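Local coordinates for protein putative Acetyltransferase (PDB 3EFA) that probably transfers an acetyl group from acetyl-coenzyme A to an amine of a still unidentified substrate, as a putative GNAT-family N-acetyltransferase, at residues Trp88-Leu93 with Glu121-Arg126. Numbering follows the deposited sequence.
With FMT (formic acid), chain D; FMT (formic acid), chain C.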
loop_
_atom_site.group_PDB
_atom_site.type_symbol
_atom_site.label_atom_id
_atom_site.label_comp_id
_atom_site.label_asym_id
_atom_site.label_seq_id
_atom_site.Cartn_x
_atom_site.Cartn_y
_atom_site.Cartn_z
ATOM N N TRP A 88 -24.782 -11.039 -0.399
ATOM C CA TRP A 88 -24.653 -10.947 1.060
ATOM C C TRP A 88 -23.315 -10.322 1.526
ATOM O O TRP A 88 -23.295 -9.463 2.420
ATOM C CB TRP A 88 -24.913 -12.308 1.750
ATOM C CG TRP A 88 -26.322 -12.854 1.540
ATOM C CD1 TRP A 88 -26.673 -13.974 0.825
ATOM C CD2 TRP A 88 -27.558 -12.301 2.042
ATOM N NE1 TRP A 88 -28.042 -14.152 0.858
ATOM C CE2 TRP A 88 -28.607 -13.144 1.595
ATOM C CE3 TRP A 88 -27.875 -11.188 2.831
ATOM C CZ2 TRP A 88 -29.955 -12.898 1.907
ATOM C CZ3 TRP A 88 -29.216 -10.946 3.146
ATOM C CH2 TRP A 88 -30.240 -11.799 2.682
ATOM N N GLY A 89 -22.205 -10.748 0.932
ATOM C CA GLY A 89 -20.921 -10.139 1.246
ATOM C C GLY A 89 -20.940 -8.623 1.063
ATOM O O GLY A 89 -20.408 -7.872 1.883
ATOM N N ARG A 90 -21.577 -8.174 -0.014
ATOM C CA ARG A 90 -21.664 -6.750 -0.333
ATOM C C ARG A 90 -22.483 -5.993 0.711
ATOM O O ARG A 90 -22.133 -4.869 1.093
ATOM C CB ARG A 90 -22.255 -6.562 -1.743
ATOM C CG ARG A 90 -21.951 -5.218 -2.400
ATOM C CD ARG A 90 -22.292 -5.206 -3.903
ATOM N NE ARG A 90 -23.617 -5.757 -4.163
ATOM C CZ ARG A 90 -23.861 -6.806 -4.947
ATOM N NH1 ARG A 90 -22.866 -7.404 -5.593
ATOM N NH2 ARG A 90 -25.109 -7.245 -5.097
ATOM N N GLN A 91 -23.573 -6.624 1.165
ATOM C CA GLN A 91 -24.418 -6.102 2.238
ATOM C C GLN A 91 -23.635 -5.960 3.557
ATOM O O GLN A 91 -23.735 -4.936 4.246
ATOM C CB GLN A 91 -25.619 -7.030 2.449
ATOM C CG GLN A 91 -26.810 -6.414 3.183
ATOM C CD GLN A 91 -27.977 -6.080 2.252
ATOM O OE1 GLN A 91 -28.012 -6.521 1.101
ATOM N NE2 GLN A 91 -28.940 -5.303 2.753
ATOM N N LEU A 92 -22.862 -6.986 3.908
ATOM C CA LEU A 92 -22.027 -6.951 5.113
ATOM C C LEU A 92 -21.017 -5.797 5.072
ATOM O O LEU A 92 -20.882 -5.033 6.043
ATOM C CB LEU A 92 -21.291 -8.287 5.317
ATOM C CG LEU A 92 -20.469 -8.422 6.620
ATOM C CD1 LEU A 92 -21.287 -8.055 7.871
ATOM C CD2 LEU A 92 -19.850 -9.806 6.788
ATOM N N LEU A 93 -20.319 -5.674 3.941
ATOM C CA LEU A 93 -19.303 -4.645 3.782
ATOM C C LEU A 93 -19.884 -3.236 3.890
ATOM O O LEU A 93 -19.318 -2.374 4.582
ATOM C CB LEU A 93 -18.563 -4.816 2.455
ATOM C CG LEU A 93 -17.490 -3.763 2.148
ATOM C CD1 LEU A 93 -16.350 -3.810 3.188
ATOM C CD2 LEU A 93 -16.944 -3.921 0.710
ATOM N N GLU A 121 -13.958 -2.449 -6.988
ATOM C CA GLU A 121 -14.131 -1.206 -7.745
ATOM C C GLU A 121 -15.614 -0.782 -7.812
ATOM O O GLU A 121 -15.932 0.399 -7.652
ATOM C CB GLU A 121 -13.501 -1.311 -9.142
ATOM C CG GLU A 121 -11.966 -1.374 -9.092
ATOM C CD GLU A 121 -11.293 -1.516 -10.454
ATOM O OE1 GLU A 121 -11.941 -1.983 -11.418
ATOM O OE2 GLU A 121 -10.096 -1.171 -10.551
ATOM N N LEU A 122 -16.519 -1.738 -8.022
ATOM C CA LEU A 122 -17.949 -1.429 -7.984
ATOM C C LEU A 122 -18.375 -0.878 -6.624
ATOM O O LEU A 122 -19.308 -0.072 -6.543
ATOM C CB LEU A 122 -18.804 -2.650 -8.331
ATOM C CG LEU A 122 -18.950 -2.987 -9.815
ATOM C CD1 LEU A 122 -19.808 -4.210 -9.969
ATOM C CD2 LEU A 122 -19.537 -1.812 -10.608
ATOM N N CYS A 123 -17.696 -1.311 -5.563
ATOM C CA CYS A 123 -17.994 -0.806 -4.223
ATOM C C CYS A 123 -17.272 0.507 -3.922
ATOM O O CYS A 123 -17.423 1.059 -2.831
ATOM C CB CYS A 123 -17.674 -1.849 -3.140
ATOM S SG CYS A 123 -18.631 -3.388 -3.248
ATOM N N GLY A 124 -16.477 0.994 -4.877
ATOM C CA GLY A 124 -15.824 2.287 -4.738
ATOM C C GLY A 124 -14.356 2.311 -4.319
ATOM O O GLY A 124 -13.815 3.388 -4.047
ATOM N N TYR A 125 -13.706 1.149 -4.270
ATOM C CA TYR A 125 -12.259 1.079 -3.986
ATOM C C TYR A 125 -11.413 1.283 -5.258
ATOM O O TYR A 125 -11.898 1.075 -6.370
ATOM C CB TYR A 125 -11.890 -0.254 -3.302
ATOM C CG TYR A 125 -12.467 -0.406 -1.906
ATOM C CD1 TYR A 125 -11.666 -0.244 -0.769
ATOM C CD2 TYR A 125 -13.820 -0.693 -1.725
ATOM C CE1 TYR A 125 -12.201 -0.362 0.518
ATOM C CE2 TYR A 125 -14.366 -0.811 -0.461
ATOM C CZ TYR A 125 -13.559 -0.645 0.660
ATOM O OH TYR A 125 -14.124 -0.762 1.905
ATOM N N ARG A 126 -10.158 1.705 -5.086
ATOM C CA ARG A 126 -9.192 1.778 -6.196
ATOM C C ARG A 126 -7.814 1.194 -5.806
ATOM O O ARG A 126 -7.388 1.305 -4.657
ATOM C CB ARG A 126 -9.032 3.230 -6.688
ATOM C CG ARG A 126 -8.429 4.121 -5.623
ATOM C CD ARG A 126 -8.145 5.547 -6.080
ATOM N NE ARG A 126 -7.126 6.166 -5.228
ATOM C CZ ARG A 126 -7.263 6.345 -3.914
ATOM N NH1 ARG A 126 -8.373 5.946 -3.291
ATOM N NH2 ARG A 126 -6.286 6.912 -3.211
HETATM C C FMT D . -12.073 6.081 -3.520
HETATM O O1 FMT D . -12.067 7.023 -2.721
HETATM O O2 FMT D . -11.066 5.546 -3.996
HETATM C C FMT C . -20.499 -13.405 -1.670
HETATM O O1 FMT C . -21.419 -13.049 -0.929
HETATM O O2 FMT C . -20.626 -14.210 -2.596
#
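The CB of Cys123 points toward helix 88-102, and the small apolar thiol fits close against it, SG lying 3.9 Å from Arg90 CG. A chi1 of -159° lays the CG and CD methylenes of Arg90 beside the sulfur; the chain then bends at chi3, apolar along its methylenes and charged at its end, as suits an exposed border. One turn on, buried Leu93 approaches Tyr125 from the opposite direction. Its branched end serves two neighbours: Leu93 CD2 meets the ring obliquely, 4.2 Å from Tyr125 CE2, and also touches the Cys123 sulfur. Leu93 CD1 packs 4.0 Å from Tyr125 OH. Tyrosine combines this packing with a hydrogen bond from its hydroxyl to Glu97, and both residues touch Phe74 of strand 71-79. In the GNAT fold, helix 88-102 follows the loop that usually receives the coenzyme A pyrophosphate; here Gly89 N donates to formic acid, probably from the crystallisation liquor. Gly124 ends helix 117-122 in a Schellman motif; at its phi of 100° a side chain would press on the Cys123 carbonyl. Arg126 NH1 donates a bent hydrogen bond (140°) to O2 of a second formic acid, at the guanidinium edge; an alanine here would probably leave that O2 without this donor and reduce packing against Ala68 of the second subunit.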